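Local coordinates for putative Killer protein (Pseudomonas putida, PDB 6F8S) that is probably the RelE-like toxin of a HigB-type type II toxin-antitoxin system, a family whose members typically cleave mRNA on the ribosome, at residues I31-A45 with I72-W84. Residues are numbered along the deposited sequence; the frame is centred on the assembly and turned at random.
Sequences IKSVAERKLAMLDAA and IRVNDQWRLCFTW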
ATOM      1  N   ILE B  31      -6.325  -3.731 -25.927  1.00 76.35           N
ATOM      2  CA  ILE B  31      -5.905  -2.377 -25.547  1.00 72.97           C
ATOM      3  C   ILE B  31      -6.473  -1.920 -24.206  1.00 70.94           C
ATOM      4  O   ILE B  31      -5.757  -1.305 -23.403  1.00 70.74           O
ATOM      5  CB  ILE B  31      -6.279  -1.330 -26.615  1.00 72.05           C
ATOM      6  CG1 ILE B  31      -5.923   0.080 -26.127  1.00 67.23           C
ATOM      7  CG2 ILE B  31      -7.757  -1.424 -26.991  1.00 78.61           C
ATOM      8  CD1 ILE B  31      -5.737   1.088 -27.244  1.00 65.75           C
ATOM      9  N   LYS B  32      -7.736  -2.242 -23.948  1.00 62.91           N
ATOM     10  CA  LYS B  32      -8.359  -1.864 -22.687  1.00 65.73           C
ATOM     11  C   LYS B  32      -7.610  -2.516 -21.508  1.00 63.40           C
ATOM     12  O   LYS B  32      -7.292  -1.853 -20.529  1.00 57.80           O
ATOM     13  CB  LYS B  32      -9.838  -2.261 -22.672  1.00 61.51           C
ATOM     14  CG  LYS B  32     -10.565  -1.817 -21.428  1.00 61.20           C
ATOM     15  CD  LYS B  32     -12.005  -2.332 -21.373  1.00 68.18           C
ATOM     16  CE  LYS B  32     -12.469  -2.465 -19.916  1.00 73.85           C
ATOM     17  NZ  LYS B  32     -13.093  -3.783 -19.595  1.00 72.52           N
ATOM     18  N   SER B  33      -7.312  -3.806 -21.633  1.00 68.52           N
ATOM     19  CA  SER B  33      -6.608  -4.544 -20.602  1.00 65.56           C
ATOM     20  C   SER B  33      -5.234  -3.965 -20.314  1.00 65.69           C
ATOM     21  O   SER B  33      -4.832  -3.861 -19.157  1.00 58.47           O
ATOM     22  CB  SER B  33      -6.472  -6.013 -20.999  1.00 67.81           C
ATOM     23  OG  SER B  33      -7.587  -6.746 -20.522  1.00 74.28           O
ATOM     24  N   VAL B  34      -4.519  -3.589 -21.372  1.00 64.69           N
ATOM     25  CA  VAL B  34      -3.206  -2.970 -21.244  1.00 60.88           C
ATOM     26  C   VAL B  34      -3.335  -1.616 -20.535  1.00 59.19           C
ATOM     27  O   VAL B  34      -2.558  -1.295 -19.632  1.00 59.64           O
ATOM     28  CB  VAL B  34      -2.536  -2.798 -22.632  1.00 63.07           C
ATOM     29  CG1 VAL B  34      -1.262  -1.937 -22.538  1.00 57.94           C
ATOM     30  CG2 VAL B  34      -2.227  -4.159 -23.236  1.00 58.39           C
ATOM     31  N   ALA B  35      -4.339  -0.841 -20.929  1.00 57.01           N
ATOM     32  CA  ALA B  35      -4.612   0.450 -20.301  1.00 53.26           C
ATOM     33  C   ALA B  35      -4.869   0.294 -18.819  1.00 49.55           C
ATOM     34  O   ALA B  35      -4.435   1.103 -18.010  1.00 48.50           O
ATOM     35  CB  ALA B  35      -5.815   1.121 -20.967  1.00 52.19           C
ATOM     36  N   GLU B  36      -5.613  -0.742 -18.475  1.00 57.44           N
ATOM     37  CA  GLU B  36      -5.973  -0.991 -17.097  1.00 58.81           C
ATOM     38  C   GLU B  36      -4.758  -1.277 -16.269  1.00 55.38           C
ATOM     39  O   GLU B  36      -4.685  -0.913 -15.114  1.00 51.13           O
ATOM     40  CB  GLU B  36      -6.929  -2.159 -17.017  1.00 59.76           C
ATOM     41  CG  GLU B  36      -8.286  -1.784 -17.565  1.00 67.70           C
ATOM     42  CD  GLU B  36      -9.241  -2.943 -17.594  1.00 76.98           C
ATOM     43  OE1 GLU B  36      -8.797  -4.056 -17.984  1.00 69.50           O
ATOM     44  OE2 GLU B  36     -10.414  -2.735 -17.229  1.00 79.31           O
ATOM     45  N   ARG B  37      -3.820  -1.960 -16.900  1.00 51.28           N
ATOM     46  CA  ARG B  37      -2.599  -2.356 -16.276  1.00 50.03           C
ATOM     47  C   ARG B  37      -1.666  -1.157 -16.088  1.00 55.35           C
ATOM     48  O   ARG B  37      -1.001  -1.022 -15.042  1.00 50.91           O
ATOM     49  CB  ARG B  37      -1.939  -3.436 -17.115  1.00 53.87           C
ATOM     50  CG  ARG B  37      -0.713  -4.028 -16.478  1.00 53.08           C
ATOM     51  CD  ARG B  37      -0.342  -5.365 -17.116  1.00 56.29           C
ATOM     52  NE  ARG B  37       0.014  -5.199 -18.520  1.00 63.58           N
ATOM     53  CZ  ARG B  37      -0.583  -5.833 -19.525  1.00 62.66           C
ATOM     54  NH1 ARG B  37      -1.561  -6.687 -19.274  1.00 60.08           N
ATOM     55  NH2 ARG B  37      -0.194  -5.620 -20.778  1.00 62.23           N
ATOM     56  N   LYS B  38      -1.610  -0.292 -17.102  1.00 58.41           N
ATOM     57  CA  LYS B  38      -0.795   0.923 -17.032  1.00 56.19           C
ATOM     58  C   LYS B  38      -1.325   1.840 -15.936  1.00 54.60           C
ATOM     59  O   LYS B  38      -0.537   2.368 -15.118  1.00 51.50           O
ATOM     60  CB  LYS B  38      -0.777   1.651 -18.384  1.00 58.13           C
ATOM     61  CG  LYS B  38      -0.276   0.799 -19.532  1.00 57.11           C
ATOM     62  CD  LYS B  38       1.221   0.669 -19.512  1.00 55.90           C
ATOM     63  CE  LYS B  38       1.684  -0.474 -20.397  1.00 56.94           C
ATOM     64  NZ  LYS B  38       3.150  -0.389 -20.684  1.00 57.83           N
ATOM     65  N   LEU B  39      -2.650   2.019 -15.906  1.00 48.55           N
ATOM     66  CA  LEU B  39      -3.261   2.770 -14.811  1.00 50.59           C
ATOM     67  C   LEU B  39      -2.930   2.126 -13.450  1.00 49.93           C
ATOM     68  O   LEU B  39      -2.636   2.834 -12.489  1.00 46.73           O
ATOM     69  CB  LEU B  39      -4.767   2.879 -14.983  1.00 50.88           C
ATOM     70  CG  LEU B  39      -5.298   3.720 -16.146  1.00 54.03           C
ATOM     71  CD1 LEU B  39      -6.789   3.907 -15.947  1.00 51.62           C
ATOM     72  CD2 LEU B  39      -4.597   5.065 -16.239  1.00 50.72           C
ATOM     73  N   ALA B  40      -2.957   0.797 -13.372  1.00 48.43           N
ATOM     74  CA  ALA B  40      -2.574   0.091 -12.143  1.00 45.44           C
ATOM     75  C   ALA B  40      -1.160   0.466 -11.683  1.00 47.29           C
ATOM     76  O   ALA B  40      -0.927   0.772 -10.520  1.00 42.61           O
ATOM     77  CB  ALA B  40      -2.660  -1.427 -12.350  1.00 45.88           C
ATOM     78  N   MET B  41      -0.214   0.429 -12.613  1.00 45.40           N
ATOM     79  CA  MET B  41       1.172   0.714 -12.296  1.00 46.25           C
ATOM     80  C   MET B  41       1.343   2.156 -11.855  1.00 51.44           C
ATOM     81  O   MET B  41       2.024   2.413 -10.851  1.00 49.57           O
ATOM     82  CB  MET B  41       2.067   0.403 -13.489  1.00 43.10           C
ATOM     83  CG  MET B  41       2.067  -1.061 -13.834  1.00 48.17           C
ATOM     84  SD  MET B  41       3.297  -1.485 -15.073  1.00 65.41           S
ATOM     85  CE  MET B  41       2.693  -0.561 -16.476  1.00 59.02           C
ATOM     86  N   LEU B  42       0.714   3.081 -12.589  1.00 49.41           N
ATOM     87  CA  LEU B  42       0.749   4.505 -12.247  1.00 49.63           C
ATOM     88  C   LEU B  42       0.289   4.747 -10.819  1.00 48.78           C
ATOM     89  O   LEU B  42       0.939   5.470 -10.069  1.00 51.62           O
ATOM     90  CB  LEU B  42      -0.132   5.330 -13.188  1.00 50.52           C
ATOM     91  CG  LEU B  42       0.408   5.799 -14.532  1.00 50.75           C
ATOM     92  CD1 LEU B  42      -0.678   6.571 -15.202  1.00 59.92           C
ATOM     93  CD2 LEU B  42       1.624   6.665 -14.341  1.00 56.97           C
ATOM     94  N   ASP B  43      -0.835   4.144 -10.446  1.00 49.80           N
ATOM     95  CA  ASP B  43      -1.332   4.287  -9.091  1.00 52.66           C
ATOM     96  C   ASP B  43      -0.404   3.627  -8.062  1.00 56.67           C
ATOM     97  O   ASP B  43      -0.284   4.111  -6.942  1.00 51.52           O
ATOM     98  CB  ASP B  43      -2.745   3.717  -8.978  1.00 54.60           C
ATOM     99  CG  ASP B  43      -3.803   4.685  -9.499  1.00 61.84           C
ATOM    100  N   ALA B  44       0.274   2.547  -8.442  1.00 48.00           N
ATOM    101  CA  ALA B  44       1.101   1.826  -7.490  1.00 44.08           C
ATOM    102  C   ALA B  44       2.502   2.441  -7.338  1.00 47.14           C
ATOM    103  O   ALA B  44       3.189   2.158  -6.375  1.00 45.41           O
ATOM    104  CB  ALA B  44       1.220   0.383  -7.902  1.00 39.43           C
ATOM    105  N   ALA B  45       2.921   3.268  -8.292  1.00 52.59           N
ATOM    106  CA  ALA B  45       4.289   3.775  -8.326  1.00 50.38           C
ATOM    107  C   ALA B  45       4.614   4.661  -7.130  1.00 56.88           C
ATOM    108  O   ALA B  45       3.826   5.516  -6.718  1.00 56.76           O
ATOM    109  CB  ALA B  45       4.541   4.535  -9.615  1.00 50.85           C
ATOM    110  N   ILE B  72       4.276   6.815 -20.909  1.00 59.56           N
ATOM    111  CA  ILE B  72       4.502   5.394 -21.056  1.00 56.88           C
ATOM    112  C   ILE B  72       3.673   4.855 -22.216  1.00 58.82           C
ATOM    113  O   ILE B  72       2.565   5.325 -22.487  1.00 61.97           O
ATOM    114  CB  ILE B  72       4.190   4.632 -19.754  1.00 56.34           C
ATOM    115  CG1 ILE B  72       2.772   4.906 -19.296  1.00 52.14           C
ATOM    116  CG2 ILE B  72       5.186   5.020 -18.626  1.00 55.99           C
ATOM    117  CD1 ILE B  72       2.364   4.057 -18.128  1.00 52.38           C
ATOM    118  N   ARG B  73       4.240   3.890 -22.927  1.00 63.11           N
ATOM    119  CA  ARG B  73       3.570   3.275 -24.057  1.00 63.69           C
ATOM    120  C   ARG B  73       2.362   2.471 -23.592  1.00 63.05           C
ATOM    121  O   ARG B  73       2.478   1.667 -22.673  1.00 63.71           O
ATOM    122  CB  ARG B  73       4.556   2.375 -24.811  1.00 68.93           C
ATOM    123  CG  ARG B  73       4.042   1.780 -26.132  1.00 71.95           C
ATOM    124  CD  ARG B  73       5.198   1.175 -26.937  1.00 69.59           C
ATOM    125  NE  ARG B  73       4.789   0.692 -28.253  1.00 67.93           N
ATOM    126  CZ  ARG B  73       4.210  -0.486 -28.476  1.00 71.16           C
ATOM    127  NH1 ARG B  73       3.958  -1.309 -27.464  1.00 68.59           N
ATOM    128  NH2 ARG B  73       3.870  -0.843 -29.710  1.00 72.87           N
ATOM    129  N   VAL B  74       1.206   2.708 -24.204  1.00 63.77           N
ATOM    130  CA  VAL B  74       0.062   1.800 -24.082  1.00 64.58           C
ATOM    131  C   VAL B  74       0.049   0.863 -25.302  1.00 63.19           C
ATOM    132  O   VAL B  74      -0.056  -0.357 -25.161  1.00 61.17           O
ATOM    133  CB  VAL B  74      -1.290   2.557 -23.981  1.00 65.38           C
ATOM    134  CG1 VAL B  74      -2.461   1.585 -24.111  1.00 63.51           C
ATOM    135  CG2 VAL B  74      -1.389   3.320 -22.670  1.00 54.75           C
ATOM    136  N   ASN B  75       0.149   1.446 -26.498  1.00 57.40           N
ATOM    137  CA  ASN B  75       0.508   0.692 -27.696  1.00 58.82           C
ATOM    138  C   ASN B  75       1.219   1.605 -28.695  1.00 60.77           C
ATOM    139  O   ASN B  75       1.686   2.688 -28.322  1.00 61.32           O
ATOM    140  CB  ASN B  75      -0.722   0.014 -28.332  1.00 54.88           C
ATOM    141  CG  ASN B  75      -1.820   0.997 -28.768  1.00 55.90           C
ATOM    142  OD1 ASN B  75      -1.592   2.185 -29.024  1.00 54.47           O
ATOM    143  ND2 ASN B  75      -3.031   0.477 -28.867  1.00 60.04           N
ATOM    144  N   ASP B  76       1.309   1.174 -29.950  1.00 57.21           N
ATOM    145  CA  ASP B  76       2.006   1.953 -30.966  1.00 62.18           C
ATOM    146  C   ASP B  76       1.345   3.322 -31.204  1.00 66.00           C
ATOM    147  O   ASP B  76       1.991   4.271 -31.655  1.00 65.71           O
ATOM    148  CB  ASP B  76       2.083   1.170 -32.285  1.00 67.40           C
ATOM    149  CG  ASP B  76       0.721   1.008 -32.961  1.00 74.93           C
ATOM    150  OD1 ASP B  76      -0.313   1.000 -32.252  1.00 79.10           O
ATOM    151  OD2 ASP B  76       0.673   0.888 -34.210  1.00 81.25           O
ATOM    152  N   GLN B  77       0.058   3.426 -30.884  1.00 62.25           N
ATOM    153  CA  GLN B  77      -0.692   4.655 -31.133  1.00 63.25           C
ATOM    154  C   GLN B  77      -0.789   5.533 -29.871  1.00 57.15           C
ATOM    155  O   GLN B  77      -0.546   6.734 -29.929  1.00 57.11           O
ATOM    156  CB  GLN B  77      -2.104   4.327 -31.678  1.00 57.91           C
ATOM    157  CG  GLN B  77      -2.897   5.573 -32.058  1.00 58.78           C
ATOM    158  CD  GLN B  77      -4.353   5.303 -32.439  1.00 60.90           C
ATOM    159  OE1 GLN B  77      -4.811   4.157 -32.434  1.00 62.39           O
ATOM    160  NE2 GLN B  77      -5.085   6.368 -32.777  1.00 57.55           N
ATOM    161  N   TRP B  78      -1.144   4.932 -28.736  1.00 56.84           N
ATOM    162  CA  TRP B  78      -1.494   5.702 -27.542  1.00 53.60           C
ATOM    163  C   TRP B  78      -0.458   5.635 -26.450  1.00 58.81           C
ATOM    164  O   TRP B  78       0.105   4.570 -26.178  1.00 57.31           O
ATOM    165  CB  TRP B  78      -2.816   5.224 -26.959  1.00 54.32           C
ATOM    166  CG  TRP B  78      -3.984   5.459 -27.837  1.00 56.57           C
ATOM    167  CD1 TRP B  78      -4.639   4.531 -28.565  1.00 53.33           C
ATOM    168  CD2 TRP B  78      -4.648   6.710 -28.078  1.00 56.89           C
ATOM    169  NE1 TRP B  78      -5.675   5.116 -29.247  1.00 59.44           N
ATOM    170  CE2 TRP B  78      -5.701   6.454 -28.967  1.00 60.24           C
ATOM    171  CE3 TRP B  78      -4.450   8.018 -27.625  1.00 59.96           C
ATOM    172  CZ2 TRP B  78      -6.562   7.458 -29.421  1.00 59.03           C
ATOM    173  CZ3 TRP B  78      -5.307   9.015 -28.074  1.00 62.80           C
ATOM    174  CH2 TRP B  78      -6.345   8.729 -28.970  1.00 59.57           C
ATOM    175  N   ARG B  79      -0.247   6.785 -25.812  1.00 57.60           N
ATOM    176  CA  ARG B  79       0.610   6.901 -24.650  1.00 56.39           C
ATOM    177  C   ARG B  79      -0.066   7.679 -23.534  1.00 60.69           C
ATOM    178  O   ARG B  79      -0.768   8.660 -23.782  1.00 60.49           O
ATOM    179  CB  ARG B  79       1.921   7.584 -25.019  1.00 55.62           C
ATOM    180  CG  ARG B  79       2.903   6.658 -25.689  1.00 56.19           C
ATOM    181  CD  ARG B  79       4.150   7.394 -26.138  1.00 60.39           C
ATOM    182  NE  ARG B  79       5.214   6.427 -26.364  1.00 71.11           N
ATOM    183  CZ  ARG B  79       6.134   6.104 -25.460  1.00 67.43           C
ATOM    184  NH1 ARG B  79       6.148   6.693 -24.271  1.00 61.79           N
ATOM    185  NH2 ARG B  79       7.050   5.195 -25.749  1.00 67.19           N
ATOM    186  N   LEU B  80       0.173   7.243 -22.299  1.00 67.38           N
ATOM    187  CA  LEU B  80      -0.217   8.006 -21.116  1.00 64.49           C
ATOM    188  C   LEU B  80       0.841   9.046 -20.766  1.00 60.89           C
ATOM    189  O   LEU B  80       1.951   8.686 -20.447  1.00 65.27           O
ATOM    190  CB  LEU B  80      -0.445   7.068 -19.931  1.00 61.30           C
ATOM    191  CG  LEU B  80      -1.741   6.272 -20.044  1.00 63.71           C
ATOM    192  CD1 LEU B  80      -1.680   5.015 -19.207  1.00 59.61           C
ATOM    193  CD2 LEU B  80      -2.930   7.145 -19.634  1.00 65.18           C
ATOM    194  N   CYS B  81       0.490  10.326 -20.860  1.00 64.55           N
ATOM    195  CA  CYS B  81       1.334  11.432 -20.385  1.00 68.63           C
ATOM    196  C   CYS B  81       0.996  11.734 -18.931  1.00 65.83           C
ATOM    197  O   CYS B  81      -0.145  11.554 -18.507  1.00 63.77           O
ATOM    198  CB  CYS B  81       1.142  12.703 -21.237  1.00 71.17           C
ATOM    199  SG  CYS B  81       2.440  13.057 -22.468  1.00 85.71           S
ATOM    200  N   PHE B  82       1.987  12.202 -18.175  1.00 65.15           N
ATOM    201  CA  PHE B  82       1.785  12.570 -16.768  1.00 62.89           C
ATOM    202  C   PHE B  82       2.959  13.375 -16.220  1.00 67.82           C
ATOM    203  O   PHE B  82       4.059  13.390 -16.797  1.00 66.21           O
ATOM    204  CB  PHE B  82       1.595  11.324 -15.893  1.00 61.45           C
ATOM    205  CG  PHE B  82       2.822  10.443 -15.833  1.00 57.91           C
ATOM    206  CD1 PHE B  82       3.018   9.436 -16.764  1.00 56.89           C
ATOM    207  CD2 PHE B  82       3.788  10.640 -14.865  1.00 59.54           C
ATOM    208  CE1 PHE B  82       4.161   8.634 -16.718  1.00 60.15           C
ATOM    209  CE2 PHE B  82       4.924   9.846 -14.819  1.00 59.91           C
ATOM    210  CZ  PHE B  82       5.107   8.843 -15.751  1.00 57.45           C
ATOM    211  N   THR B  83       2.725  14.013 -15.080  1.00 64.80           N
ATOM    212  CA  THR B  83       3.809  14.642 -14.348  1.00 67.46           C
ATOM    213  C   THR B  83       4.115  13.881 -13.053  1.00 67.18           C
ATOM    214  O   THR B  83       3.216  13.517 -12.287  1.00 64.19           O
ATOM    215  CB  THR B  83       3.498  16.103 -14.011  1.00 69.57           C
ATOM    216  OG1 THR B  83       2.879  16.733 -15.141  1.00 73.27           O
ATOM    217  CG2 THR B  83       4.793  16.844 -13.614  1.00 69.27           C
ATOM    218  N   TRP B  84       5.395  13.644 -12.818  1.00 68.50           N
ATOM    219  CA  TRP B  84       5.804  12.998 -11.595  1.00 67.82           C
ATOM    220  C   TRP B  84       5.952  14.002 -10.447  1.00 67.46           C
ATOM    221  O   TRP B  84       6.617  15.024 -10.595  1.00 70.03           O
ATOM    222  CB  TRP B  84       7.113  12.242 -11.797  1.00 63.87           C
ATOM    223  CG  TRP B  84       7.433  11.506 -10.574  1.00 65.56           C
ATOM    224  CD1 TRP B  84       8.346  11.850  -9.627  1.00 66.50           C
ATOM    225  CD2 TRP B  84       6.777  10.325 -10.093  1.00 65.28           C
ATOM    226  NE1 TRP B  84       8.330  10.940  -8.604  1.00 64.19           N
ATOM    227  CE2 TRP B  84       7.375   9.992  -8.861  1.00 61.67           C
ATOM    228  CE3 TRP B  84       5.757   9.507 -10.600  1.00 59.77           C
ATOM    229  CZ2 TRP B  84       6.992   8.868  -8.118  1.00 58.39           C
ATOM    230  CZ3 TRP B  84       5.373   8.397  -9.865  1.00 58.67           C
ATOM    231  CH2 TRP B  84       5.991   8.085  -8.635  1.00 59.40           C
TER
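The ammonium group of K38 donates to the backbone carbonyl of R73, with K38 NZ 2.9 Å from R73 O. The bond is nearly straight on the acceptor side (C=O...N 171°). The same NZ also bonds N57 OD1 and forms a salt bridge to an acidic side chain on the chain of another protein in the assembly. The two neutral oxygens probably solvate the buried ammonium, and the carboxylate probably balances its charge. The K38 chain bends at chi2 (-77°), which turns its outer part toward the end of strand 69-73. The methylenes of K38 join the apolar packing: K38 CB lies 3.6 Å from L80 CD1 and K38 CD 3.8 Å from I72 CD1.

Toward the helix start, V34 and V74 lie side by side but point opposite ways, with V34 CG1 4.0 Å from V74 CG1. I31 reaches the turn between the strands, where its CD1 is 3.8 Å from W78 CD1. That turn is held by N75 OD1. Its bond from Q77 N makes an Asx turn, and the one from W78 N extends it to an Asx motif.

Toward the helix end, L42 places CD2 over one face of the F82 ring, 4.1 Å from the centroid, a CH-pi contact. L51 of helix 49-52 touches both side chains. A45, just past the helix, sets its CB 4.0 Å from W84 CH2.

Helix 31-44 runs nearly along strand 79-84, at 23° and 10.4 Å between axes. It packs on one face of the antiparallel sheet, mainly over strands 69-73 and 79-85. This helix-on-sheet packing is consistent with the compact alpha/beta fold of RelE-like toxins.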